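PDB 1A76: FLAP endonuclease-1 protein from Methanocaldococcus jannaschii, which cleaves 5' flaps and also trims 5' ends of DNA during replication and repair, with magnesium as its cofactor. Local coordinates for residues Leu276-Pro281 against Asn310-Lys315; Lys64-Leu69 against Ser140-Pro145; Leu177-Pro182 against Arg263-Pro268; Thr74-Phe79 against Asp272-Ser277. All blocks are in the same frame, centred on the assembly; numbering follows the deposited sequence.

Contact 1. Residues Leu276-Pro281 against Asn310-Lys315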
loop_
_atom_site.group_PDB
_atom_site.type_symbol
_atom_site.label_atom_id
_atom_site.label_comp_id
_atom_site.label_asym_id
_atom_site.label_seq_id
_atom_site.Cartn_x
_atom_site.Cartn_y
_atom_site.Cartn_z
ATOM N N LEU A 276 14.540 3.292 10.573
ATOM C CA LEU A 276 13.806 4.505 10.261
ATOM C C LEU A 276 14.783 5.650 9.996
ATOM O O LEU A 276 14.377 6.770 9.688
ATOM C CB LEU A 276 12.890 4.854 11.436
ATOM C CG LEU A 276 11.655 3.967 11.634
ATOM C CD1 LEU A 276 12.086 2.566 12.030
ATOM C CD2 LEU A 276 10.757 4.573 12.704
ATOM N N SER A 277 16.075 5.347 10.102
ATOM C CA SER A 277 17.128 6.327 9.896
ATOM C C SER A 277 17.174 6.853 8.469
ATOM O O SER A 277 17.020 6.095 7.514
ATOM C CB SER A 277 18.493 5.714 10.240
ATOM O OG SER A 277 18.663 5.576 11.638
ATOM N N LEU A 278 17.385 8.160 8.341
ATOM C CA LEU A 278 17.500 8.811 7.044
ATOM C C LEU A 278 18.984 9.031 6.761
ATOM O O LEU A 278 19.779 9.206 7.685
ATOM C CB LEU A 278 16.779 10.162 7.054
ATOM C CG LEU A 278 15.375 10.172 7.668
ATOM C CD1 LEU A 278 14.840 11.581 7.676
ATOM C CD2 LEU A 278 14.450 9.251 6.870
ATOM N N LYS A 279 19.353 9.028 5.489
ATOM C CA LYS A 279 20.738 9.232 5.084
ATOM C C LYS A 279 20.788 10.402 4.109
ATOM O O LYS A 279 19.782 10.727 3.485
ATOM C CB LYS A 279 21.279 7.978 4.390
ATOM C CG LYS A 279 21.009 6.687 5.134
ATOM C CD LYS A 279 21.756 5.516 4.501
ATOM C CE LYS A 279 22.760 4.897 5.474
ATOM N NZ LYS A 279 22.162 3.854 6.371
ATOM N N LEU A 280 21.953 11.026 3.959
ATOM C CA LEU A 280 22.056 12.147 3.036
ATOM C C LEU A 280 21.844 11.661 1.601
ATOM O O LEU A 280 22.301 10.581 1.231
ATOM C CB LEU A 280 23.419 12.825 3.185
ATOM C CG LEU A 280 23.521 13.511 4.549
ATOM C CD1 LEU A 280 24.963 13.947 4.807
ATOM C CD2 LEU A 280 22.575 14.692 4.593
ATOM N N PRO A 281 21.141 12.454 0.777
ATOM C CA PRO A 281 20.882 12.070 -0.619
ATOM C C PRO A 281 22.080 12.179 -1.570
ATOM O O PRO A 281 22.898 13.101 -1.452
ATOM C CB PRO A 281 19.755 13.005 -1.047
ATOM C CG PRO A 281 19.907 14.211 -0.168
ATOM C CD PRO A 281 20.538 13.758 1.119
ATOM N N ASN A 310 19.346 19.301 2.662
ATOM C CA ASN A 310 19.302 20.163 3.840
ATOM C C ASN A 310 18.282 19.702 4.874
ATOM O O ASN A 310 18.515 19.824 6.068
ATOM C CB ASN A 310 19.031 21.609 3.414
ATOM C CG ASN A 310 20.247 22.253 2.762
ATOM O OD1 ASN A 310 21.387 21.861 3.032
ATOM N ND2 ASN A 310 20.011 23.244 1.904
ATOM N N LEU A 311 17.153 19.168 4.421
ATOM C CA LEU A 311 16.130 18.672 5.344
ATOM C C LEU A 311 16.703 17.513 6.151
ATOM O O LEU A 311 16.612 17.482 7.375
ATOM C CB LEU A 311 14.888 18.197 4.571
ATOM C CG LEU A 311 13.973 19.293 4.009
ATOM C CD1 LEU A 311 13.092 18.709 2.919
ATOM C CD2 LEU A 311 13.114 19.885 5.122
ATOM N N ILE A 312 17.302 16.552 5.463
ATOM C CA ILE A 312 17.878 15.412 6.151
ATOM C C ILE A 312 19.063 15.867 6.994
ATOM O O ILE A 312 19.227 15.431 8.127
ATOM C CB ILE A 312 18.285 14.316 5.138
ATOM C CG1 ILE A 312 17.012 13.782 4.459
ATOM C CG2 ILE A 312 19.056 13.199 5.836
ATOM C CD1 ILE A 312 17.231 12.739 3.373
ATOM N N ALA A 313 19.877 16.768 6.454
ATOM C CA ALA A 313 21.031 17.279 7.191
ATOM C C ALA A 313 20.554 17.914 8.494
ATOM O O ALA A 313 21.114 17.670 9.564
ATOM C CB ALA A 313 21.777 18.312 6.354
ATOM N N ASN A 314 19.511 18.730 8.391
ATOM C CA ASN A 314 18.953 19.406 9.551
ATOM C C ASN A 314 18.162 18.450 10.434
ATOM O O ASN A 314 18.241 18.524 11.660
ATOM C CB ASN A 314 18.076 20.573 9.096
ATOM C CG ASN A 314 18.898 21.777 8.651
ATOM O OD1 ASN A 314 18.377 22.882 8.504
ATOM N ND2 ASN A 314 20.195 21.563 8.437
ATOM N N LYS A 315 17.396 17.555 9.817
ATOM C CA LYS A 315 16.623 16.578 10.571
ATOM C C LYS A 315 17.641 15.803 11.390
ATOM O O LYS A 315 17.529 15.693 12.608
ATOM C CB LYS A 315 15.887 15.622 9.623
ATOM C CG LYS A 315 14.432 15.368 9.989
ATOM C CD LYS A 315 13.643 14.836 8.800
ATOM C CE LYS A 315 12.340 15.608 8.595
ATOM N NZ LYS A 315 12.494 16.758 7.649
#
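I312, near the C-terminal end of helix 298-315, sets its branched side chain against the extended loop 276-281, and the apolar contacts gather round it. Its CG2 lies 4.0 Å from L278 CB and the same distance from L280 CD2, while its CD1 meets P281 CD tip to tip at 4.1 Å. With chi1 at -65°, CG2 is anti to the backbone N and CG1 lies beside it; the isoleucine thus has two arms to offer successive loop residues. L280 also bends its CD2 toward A313, 4.1 Å from the CB of that residue, where a small side chain lets the leucine methyl come close to the helix backbone. Substituting an alanine for I312 would probably open a gap between L278, L280 and P281 and leave the loop poorly packed on the helix. A second kind of contact uses a lysine as a hydrocarbon: L278 CD1 lies 3.6 Å from K315 CD, and the chain of K315 bends beyond it to bring NZ to a hydrogen bond with L69 O. Thirdly, the carbonyl oxygen of K279 sits in van der Waals contact, 3.3 Å from I312 CD1. The loop also touches the core: L278 packs on P145 and, on strand 74-79, T74, K279 pairs through its backbone with G143, and L311 turns to L69 and E70 on helix 56-70.

Contact 2. Residues Lys64-Leu69 against Ser140-Pro145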
loop_
_atom_site.group_PDB
_atom_site.type_symbol
_atom_site.label_atom_id
_atom_site.label_comp_id
_atom_site.label_asym_id
_atom_site.label_seq_id
_atom_site.Cartn_x
_atom_site.Cartn_y
_atom_site.Cartn_z
ATOM N N LYS A 64 6.622 13.679 -3.755
ATOM C CA LYS A 64 5.710 13.431 -2.645
ATOM C C LYS A 64 6.494 13.219 -1.361
ATOM O O LYS A 64 6.132 13.751 -0.320
ATOM C CB LYS A 64 4.834 12.200 -2.905
ATOM C CG LYS A 64 3.387 12.352 -2.481
ATOM C CD LYS A 64 2.717 13.500 -3.231
ATOM C CE LYS A 64 1.981 14.426 -2.269
ATOM N NZ LYS A 64 0.703 14.946 -2.843
ATOM N N THR A 65 7.569 12.441 -1.435
ATOM C CA THR A 65 8.389 12.187 -0.255
ATOM C C THR A 65 9.022 13.481 0.289
ATOM O O THR A 65 9.064 13.689 1.506
ATOM C CB THR A 65 9.507 11.149 -0.553
ATOM O OG1 THR A 65 8.920 9.895 -0.928
ATOM C CG2 THR A 65 10.381 10.930 0.679
ATOM N N ILE A 66 9.510 14.344 -0.601
ATOM C CA ILE A 66 10.119 15.605 -0.165
ATOM C C ILE A 66 9.044 16.512 0.435
ATOM O O ILE A 66 9.275 17.181 1.444
ATOM C CB ILE A 66 10.832 16.345 -1.344
ATOM C CG1 ILE A 66 12.082 15.570 -1.769
ATOM C CG2 ILE A 66 11.263 17.751 -0.910
ATOM C CD1 ILE A 66 12.774 16.122 -3.027
ATOM N N HIS A 67 7.866 16.514 -0.183
ATOM C CA HIS A 67 6.737 17.324 0.271
ATOM C C HIS A 67 6.430 16.988 1.741
ATOM O O HIS A 67 6.192 17.872 2.566
ATOM C CB HIS A 67 5.531 17.033 -0.643
ATOM C CG HIS A 67 4.223 17.560 -0.138
ATOM N ND1 HIS A 67 3.957 18.906 -0.009
ATOM C CD2 HIS A 67 3.085 16.916 0.223
ATOM C CE1 HIS A 67 2.713 19.069 0.408
ATOM N NE2 HIS A 67 2.163 17.876 0.557
ATOM N N LEU A 68 6.463 15.697 2.052
ATOM C CA LEU A 68 6.214 15.191 3.398
ATOM C C LEU A 68 7.316 15.636 4.373
ATOM O O LEU A 68 7.036 16.108 5.478
ATOM C CB LEU A 68 6.152 13.656 3.361
ATOM C CG LEU A 68 4.819 12.911 3.538
ATOM C CD1 LEU A 68 3.669 13.690 2.951
ATOM C CD2 LEU A 68 4.936 11.533 2.894
ATOM N N LEU A 69 8.571 15.492 3.955
ATOM C CA LEU A 69 9.706 15.870 4.801
ATOM C C LEU A 69 9.795 17.368 5.077
ATOM O O LEU A 69 10.332 17.787 6.112
ATOM C CB LEU A 69 11.012 15.390 4.170
ATOM C CG LEU A 69 11.314 13.899 4.312
ATOM C CD1 LEU A 69 12.516 13.554 3.445
ATOM C CD2 LEU A 69 11.574 13.549 5.782
ATOM N N SER A 140 16.662 4.799 -2.258
ATOM C CA SER A 140 17.997 4.597 -1.701
ATOM C C SER A 140 18.864 5.806 -2.035
ATOM O O SER A 140 19.638 6.287 -1.207
ATOM C CB SER A 140 18.630 3.342 -2.293
ATOM O OG SER A 140 19.141 3.632 -3.578
ATOM N N LEU A 141 18.742 6.286 -3.264
ATOM C CA LEU A 141 19.512 7.447 -3.696
ATOM C C LEU A 141 19.078 8.648 -2.873
ATOM O O LEU A 141 19.885 9.512 -2.541
ATOM C CB LEU A 141 19.269 7.720 -5.188
ATOM C CG LEU A 141 19.930 6.717 -6.131
ATOM C CD1 LEU A 141 19.593 7.082 -7.567
ATOM C CD2 LEU A 141 21.442 6.703 -5.896
ATOM N N MET A 142 17.793 8.688 -2.533
ATOM C CA MET A 142 17.248 9.789 -1.757
ATOM C C MET A 142 17.560 9.693 -0.267
ATOM O O MET A 142 17.292 10.630 0.483
ATOM C CB MET A 142 15.735 9.869 -1.957
ATOM C CG MET A 142 15.304 10.260 -3.358
ATOM S SD MET A 142 13.516 10.132 -3.493
ATOM C CE MET A 142 12.980 11.352 -2.314
ATOM N N GLY A 143 18.129 8.566 0.147
ATOM C CA GLY A 143 18.480 8.353 1.543
ATOM C C GLY A 143 17.271 8.048 2.397
ATOM O O GLY A 143 17.327 8.150 3.637
ATOM N N ILE A 144 16.172 7.702 1.729
ATOM C CA ILE A 144 14.901 7.396 2.396
ATOM C C ILE A 144 14.800 5.883 2.616
ATOM O O ILE A 144 14.860 5.103 1.667
ATOM C CB ILE A 144 13.684 7.835 1.539
ATOM C CG1 ILE A 144 13.838 9.297 1.078
ATOM C CG2 ILE A 144 12.395 7.607 2.330
ATOM C CD1 ILE A 144 14.042 10.302 2.205
ATOM N N PRO A 145 14.576 5.461 3.865
ATOM C CA PRO A 145 14.475 4.033 4.183
ATOM C C PRO A 145 13.206 3.323 3.730
ATOM O O PRO A 145 12.114 3.899 3.733
ATOM C CB PRO A 145 14.622 4.007 5.700
ATOM C CG PRO A 145 14.014 5.309 6.130
ATOM C CD PRO A 145 14.372 6.300 5.060
#
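T65, on helix 56-70 of the N-domain, faces M142 and I144 where helix 129-142 of the I-domain comes to its end. Its CB lies 3.9 Å from M142 CE, the methyl of a methionine that crosses the threonine obliquely after bending at chi3. Beyond CB the side chain forks. A chi1 of -62° puts OG1 beside the backbone N and leaves CG2 anti to it, pointing across the interface, where CG2 meets I144 CG1 tip to tip at 3.8 Å, with M142 CE 4.0 Å from the same CG2 methyl. OG1, on the other branch, hydrogen-bonds V61 O one turn back in its own helix; a weak bond links it to W77 NE1 as well. One turn further on, L69 CD1 meets I144 CD1 end to end at 3.8 Å, while I66 CG1 reaches M142 CE more loosely, at 4.3 Å. The chain can present M142 and I144 to the same helix because G143 closes helix 129-142 in a Schellman motif, with positive phi (76°), a backbone shape glycine adopts easily. Methyl-bearing side chains and a flexible methionine suit this buried seam, which is closed further by L308 of helix 298-315. Since only carbon atoms touch, helix 56-70 is joined to the end of helix 129-142 and the residues just after it by shape and dispersion, and the buried hydroxyl of T65 spends its bonding on partners outside the interface.

Contact 3. Residues Leu177-Pro182 against Arg263-Pro268; sequences LLYGAP and RIFKEP
L178 and Y179 press against F265, joining a loop of the PIN-like nuclease core to the end of helix 258-266. First in the loop, L178 runs alongside F265, pointing the same way, its CB 3.6 Å from F265 CD1; helix 211-221 packs on the leucine too. Y179 comes next, crossing F265 obliquely and taking F265 CD1 over one face of its ring, with Y179 CZ 3.5 Å from that atom and the ring planes at 54°. P268 CG closes in at the tyrosine's edge, 4.0 Å from CD2. The Y179 side chain also comes within about 4 Å of those of E152 and E154, ligands of the first magnesium, which makes it a second-shell neighbour of the metal site. An alanine in place of Y179 is likely to leave F265 and P268 without their shared partner and open a gap behind those glutamates. G180 then turns the chain with positive phi (87°), where a CB would be jammed against the carbonyl of Y179. Two waters complete the join at the helix end: one donates to L178 O and F265 O, and the other donates to Y179 O at 2.8 Å and to the same F265 O at 2.9 Å.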
loop_
_atom_site.group_PDB
_atom_site.type_symbol
_atom_site.label_atom_id
_atom_site.label_comp_id
_atom_site.label_asym_id
_atom_site.label_seq_id
_atom_site.Cartn_x
_atom_site.Cartn_y
_atom_site.Cartn_z
ATOM N N LEU A 177 -6.575 -1.122 8.833
ATOM C CA LEU A 177 -7.328 -1.193 10.074
ATOM C C LEU A 177 -7.571 -2.658 10.440
ATOM O O LEU A 177 -7.533 -3.033 11.611
ATOM C CB LEU A 177 -8.671 -0.466 9.907
ATOM C CG LEU A 177 -8.599 1.052 9.673
ATOM C CD1 LEU A 177 -9.984 1.598 9.368
ATOM C CD2 LEU A 177 -8.012 1.748 10.915
ATOM N N LEU A 178 -7.810 -3.482 9.423
ATOM C CA LEU A 178 -8.065 -4.910 9.624
ATOM C C LEU A 178 -6.866 -5.656 10.211
ATOM O O LEU A 178 -7.031 -6.710 10.844
ATOM C CB LEU A 178 -8.491 -5.553 8.302
ATOM C CG LEU A 178 -9.834 -5.046 7.767
ATOM C CD1 LEU A 178 -10.166 -5.741 6.462
ATOM C CD2 LEU A 178 -10.917 -5.309 8.798
ATOM N N TYR A 179 -5.666 -5.108 10.008
ATOM C CA TYR A 179 -4.454 -5.727 10.549
ATOM C C TYR A 179 -4.120 -5.136 11.909
ATOM O O TYR A 179 -3.054 -5.385 12.467
ATOM C CB TYR A 179 -3.259 -5.527 9.612
ATOM C CG TYR A 179 -3.372 -6.281 8.315
ATOM C CD1 TYR A 179 -3.985 -5.700 7.213
ATOM C CD2 TYR A 179 -2.858 -7.575 8.187
ATOM C CE1 TYR A 179 -4.094 -6.372 6.019
ATOM C CE2 TYR A 179 -2.961 -8.265 6.976
ATOM C CZ TYR A 179 -3.586 -7.652 5.900
ATOM O OH TYR A 179 -3.748 -8.313 4.702
ATOM N N GLY A 180 -5.040 -4.358 12.455
ATOM C CA GLY A 180 -4.790 -3.776 13.756
ATOM C C GLY A 180 -4.048 -2.450 13.741
ATOM O O GLY A 180 -3.590 -1.999 14.791
ATOM N N ALA A 181 -3.893 -1.833 12.570
ATOM C CA ALA A 181 -3.213 -0.536 12.515
ATOM C C ALA A 181 -4.002 0.437 13.399
ATOM O O ALA A 181 -5.198 0.644 13.187
ATOM C CB ALA A 181 -3.175 -0.018 11.099
ATOM N N PRO A 182 -3.338 1.070 14.376
ATOM C CA PRO A 182 -4.068 2.001 15.247
ATOM C C PRO A 182 -4.555 3.238 14.504
ATOM O O PRO A 182 -5.606 3.791 14.815
ATOM C CB PRO A 182 -3.059 2.350 16.348
ATOM C CG PRO A 182 -1.907 1.418 16.153
ATOM C CD PRO A 182 -1.908 1.008 14.723
ATOM N N ARG A 263 -6.888 -15.636 9.856
ATOM C CA ARG A 263 -5.495 -15.776 10.254
ATOM C C ARG A 263 -4.567 -14.860 9.459
ATOM O O ARG A 263 -3.529 -14.446 9.963
ATOM C CB ARG A 263 -5.047 -17.234 10.118
ATOM C CG ARG A 263 -4.902 -17.937 11.465
ATOM C CD ARG A 263 -4.604 -19.430 11.319
ATOM N NE ARG A 263 -5.788 -20.217 10.972
ATOM C CZ ARG A 263 -6.673 -20.679 11.851
ATOM N NH1 ARG A 263 -6.520 -20.440 13.145
ATOM N NH2 ARG A 263 -7.710 -21.391 11.431
ATOM N N ILE A 264 -4.945 -14.543 8.222
ATOM C CA ILE A 264 -4.147 -13.645 7.389
ATOM C C ILE A 264 -4.082 -12.261 8.046
ATOM O O ILE A 264 -3.033 -11.622 8.056
ATOM C CB ILE A 264 -4.749 -13.486 5.960
ATOM C CG1 ILE A 264 -4.081 -14.473 4.993
ATOM C CG2 ILE A 264 -4.536 -12.046 5.452
ATOM C CD1 ILE A 264 -5.036 -15.154 4.045
ATOM N N PHE A 265 -5.208 -11.805 8.595
ATOM C CA PHE A 265 -5.264 -10.494 9.237
ATOM C C PHE A 265 -4.743 -10.488 10.666
ATOM O O PHE A 265 -4.125 -9.521 11.094
ATOM C CB PHE A 265 -6.704 -9.953 9.232
ATOM C CG PHE A 265 -7.206 -9.613 7.863
ATOM C CD1 PHE A 265 -6.748 -8.466 7.201
ATOM C CD2 PHE A 265 -8.072 -10.474 7.200
ATOM C CE1 PHE A 265 -7.140 -8.191 5.895
ATOM C CE2 PHE A 265 -8.471 -10.207 5.892
ATOM C CZ PHE A 265 -7.995 -9.051 5.230
ATOM N N LYS A 266 -5.000 -11.568 11.397
ATOM C CA LYS A 266 -4.580 -11.664 12.787
ATOM C C LYS A 266 -3.147 -12.145 12.978
ATOM O O LYS A 266 -2.494 -11.759 13.942
ATOM C CB LYS A 266 -5.528 -12.596 13.560
ATOM C CG LYS A 266 -7.017 -12.187 13.546
ATOM C CD LYS A 266 -7.219 -10.721 13.938
ATOM C CE LYS A 266 -6.933 -10.456 15.420
ATOM N NZ LYS A 266 -7.623 -11.383 16.373
ATOM N N GLU A 267 -2.661 -12.973 12.056
ATOM C CA GLU A 267 -1.317 -13.554 12.137
ATOM C C GLU A 267 -0.498 -13.368 10.875
ATOM O O GLU A 267 -0.052 -14.347 10.275
ATOM C CB GLU A 267 -1.411 -15.062 12.384
ATOM C CG GLU A 267 -1.096 -15.466 13.785
ATOM C CD GLU A 267 -2.336 -15.531 14.621
ATOM O OE1 GLU A 267 -3.088 -16.526 14.474
ATOM O OE2 GLU A 267 -2.552 -14.589 15.417
ATOM N N PRO A 268 -0.286 -12.124 10.445
ATOM C CA PRO A 268 0.506 -11.987 9.223
ATOM C C PRO A 268 2.007 -12.160 9.467
ATOM O O PRO A 268 2.484 -12.027 10.595
ATOM C CB PRO A 268 0.168 -10.582 8.751
ATOM C CG PRO A 268 -0.094 -9.835 10.032
ATOM C CD PRO A 268 -0.734 -10.819 10.969
HETATM O O HOH W 1 -5.582 -7.823 12.827
HETATM O O HOH W 2 -2.028 -7.951 12.389
#

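Contact 4. Residues Thr74-Phe79 against Asp272-Ser277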
loop_
_atom_site.group_PDB
_atom_site.type_symbol
_atom_site.label_atom_id
_atom_site.label_comp_id
_atom_site.label_asym_id
_atom_site.label_seq_id
_atom_site.Cartn_x
_atom_site.Cartn_y
_atom_site.Cartn_z
ATOM N N THR A 74 8.264 12.244 8.741
ATOM C CA THR A 74 9.316 11.299 8.378
ATOM C C THR A 74 8.709 9.976 7.934
ATOM O O THR A 74 8.146 9.233 8.745
ATOM C CB THR A 74 10.257 11.057 9.567
ATOM O OG1 THR A 74 10.944 12.272 9.872
ATOM C CG2 THR A 74 11.267 9.981 9.242
ATOM N N PRO A 75 8.804 9.670 6.630
ATOM C CA PRO A 75 8.240 8.421 6.134
ATOM C C PRO A 75 9.234 7.277 5.957
ATOM O O PRO A 75 10.446 7.475 5.774
ATOM C CB PRO A 75 7.643 8.837 4.796
ATOM C CG PRO A 75 8.639 9.900 4.290
ATOM C CD PRO A 75 9.360 10.466 5.519
ATOM N N ILE A 76 8.699 6.069 6.039
ATOM C CA ILE A 76 9.478 4.876 5.804
ATOM C C ILE A 76 8.583 4.137 4.814
ATOM O O ILE A 76 7.393 3.933 5.071
ATOM C CB ILE A 76 9.705 4.040 7.095
ATOM C CG1 ILE A 76 10.438 2.748 6.730
ATOM C CG2 ILE A 76 8.377 3.756 7.795
ATOM C CD1 ILE A 76 11.474 2.306 7.747
ATOM N N TRP A 77 9.150 3.776 3.667
ATOM C CA TRP A 77 8.398 3.093 2.629
ATOM C C TRP A 77 8.354 1.584 2.852
ATOM O O TRP A 77 9.367 0.951 3.156
ATOM C CB TRP A 77 9.010 3.411 1.257
ATOM C CG TRP A 77 8.677 4.789 0.783
ATOM C CD1 TRP A 77 9.161 5.972 1.277
ATOM C CD2 TRP A 77 7.760 5.137 -0.262
ATOM N NE1 TRP A 77 8.600 7.026 0.603
ATOM C CE2 TRP A 77 7.739 6.545 -0.346
ATOM C CE3 TRP A 77 6.952 4.392 -1.137
ATOM C CZ2 TRP A 77 6.939 7.231 -1.274
ATOM C CZ3 TRP A 77 6.158 5.070 -2.053
ATOM C CH2 TRP A 77 6.159 6.478 -2.118
ATOM N N VAL A 78 7.168 1.012 2.704
ATOM C CA VAL A 78 6.996 -0.418 2.888
ATOM C C VAL A 78 6.523 -1.076 1.603
ATOM O O VAL A 78 5.455 -0.753 1.066
ATOM C CB VAL A 78 5.988 -0.719 4.011
ATOM C CG1 VAL A 78 6.022 -2.188 4.347
ATOM C CG2 VAL A 78 6.323 0.089 5.240
ATOM N N PHE A 79 7.327 -2.015 1.113
ATOM C CA PHE A 79 6.998 -2.713 -0.110
ATOM C C PHE A 79 6.541 -4.137 0.163
ATOM O O PHE A 79 6.751 -4.663 1.254
ATOM C CB PHE A 79 8.196 -2.662 -1.052
ATOM C CG PHE A 79 8.498 -1.272 -1.549
ATOM C CD1 PHE A 79 7.836 -0.757 -2.670
ATOM C CD2 PHE A 79 9.421 -0.465 -0.885
ATOM C CE1 PHE A 79 8.088 0.540 -3.121
ATOM C CE2 PHE A 79 9.685 0.834 -1.324
ATOM C CZ PHE A 79 9.018 1.340 -2.442
ATOM N N ASP A 272 11.170 -7.328 11.835
ATOM C CA ASP A 272 11.677 -6.252 12.672
ATOM C C ASP A 272 12.960 -5.709 12.056
ATOM O O ASP A 272 13.520 -4.727 12.532
ATOM C CB ASP A 272 11.960 -6.771 14.079
ATOM C CG ASP A 272 10.700 -7.097 14.839
ATOM O OD1 ASP A 272 9.870 -6.184 15.001
ATOM O OD2 ASP A 272 10.538 -8.258 15.271
ATOM N N ASN A 273 13.414 -6.353 10.986
ATOM C CA ASN A 273 14.636 -5.943 10.311
ATOM C C ASN A 273 14.471 -4.742 9.387
ATOM O O ASN A 273 14.285 -4.887 8.182
ATOM C CB ASN A 273 15.216 -7.110 9.514
ATOM C CG ASN A 273 16.673 -6.895 9.150
ATOM O OD1 ASN A 273 17.279 -5.893 9.535
ATOM N ND2 ASN A 273 17.243 -7.834 8.404
ATOM N N TYR A 274 14.547 -3.550 9.962
ATOM C CA TYR A 274 14.432 -2.321 9.188
ATOM C C TYR A 274 14.963 -1.183 10.037
ATOM O O TYR A 274 15.248 -1.365 11.218
ATOM C CB TYR A 274 12.966 -2.056 8.801
ATOM C CG TYR A 274 12.018 -1.978 9.979
ATOM C CD1 TYR A 274 12.026 -0.876 10.835
ATOM C CD2 TYR A 274 11.123 -3.011 10.246
ATOM C CE1 TYR A 274 11.169 -0.807 11.926
ATOM C CE2 TYR A 274 10.262 -2.950 11.332
ATOM C CZ TYR A 274 10.287 -1.850 12.167
ATOM O OH TYR A 274 9.429 -1.789 13.238
ATOM N N SER A 275 15.102 -0.012 9.433
ATOM C CA SER A 275 15.584 1.165 10.138
ATOM C C SER A 275 14.813 2.377 9.656
ATOM O O SER A 275 14.468 2.479 8.484
ATOM C CB SER A 275 17.081 1.376 9.888
ATOM O OG SER A 275 17.563 2.466 10.645
ATOM N N LEU A 276 14.540 3.292 10.573
ATOM C CA LEU A 276 13.806 4.505 10.261
ATOM C C LEU A 276 14.783 5.650 9.996
ATOM O O LEU A 276 14.377 6.770 9.688
ATOM C CB LEU A 276 12.890 4.854 11.436
ATOM C CG LEU A 276 11.655 3.967 11.634
ATOM C CD1 LEU A 276 12.086 2.566 12.030
ATOM C CD2 LEU A 276 10.757 4.573 12.704
ATOM N N SER A 277 16.075 5.347 10.102
ATOM C CA SER A 277 17.128 6.327 9.896
ATOM C C SER A 277 17.174 6.853 8.469
ATOM O O SER A 277 17.020 6.095 7.514
ATOM C CB SER A 277 18.493 5.714 10.240
ATOM O OG SER A 277 18.663 5.576 11.638
HETATM O O HOH W 3 12.101 6.720 8.522
#
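On one face of the central sheet, I76 of strand 74-79 meets Y274, S275 and L276 in the loop that leads from helix 258-266 to helix 283-292. The tip of the isoleucine does nearly all the touching. Its CD1 is pressed tightly on S275 O, at 3.1 Å, short for a carbon and an oxygen, with chi2 off a staggered value at 142°. The same CD1 lies 4.2 Å from L276 CG and only grazes the ring of Y274, with CD1 of that tyrosine at 4.5 Å. The reach comes from chi1 of 176°, which holds CG1 anti to the backbone N and carries CD1 outward to the loop. An isoleucine suits a strand position of this kind, since its branch at CB favours the extended backbone of a strand, and its longer arm reaches the loop. A water adds a polar link, donating to L276 O at 2.6 Å and, at 3.3 Å, to P75 O.

The strand belongs to the parallel core of an alpha/beta sandwich, the PIN-like fold of these nucleases: I76 and V78 face helix 153-162 on this side, and W77 and F79 pack on helix 28-38 on the other. Just past its end comes D80, predicted with D27 to bind the first magnesium. The loop holds its own shape by short turns. S275 OG accepts from S277 N at 3.3 Å, an ST turn with a fairly straight bond (162°), while N273 is the centre of an inverse gamma turn. Y274 hydrogen-bonds D165 through its hydroxyl, and D272 forms a salt bridge with K163.

In the fold
Contacts 1, 2 and 4 form one cluster, their centres 9 to 14 Å apart, around strand 74-79 and helix 56-70. The loop between helices 258-266 and 283-292 threads through it, crossing the sheet face in contact 4 and going on, through the shared L276 and S277, to the last helix in contact 1. Direct bonds tie the cluster together: K279 N to G143 O, K315 NZ to L69 O and P145 O to W77 N. Contact 3 stands apart on the metal-site side, its centre 19 Å from that of contact 4 and 27 Å or more from the other two, and is nested inside the chain loop that contact 4 closes. N-domain, I-domain and C-terminal residues are thus packed together in the cluster.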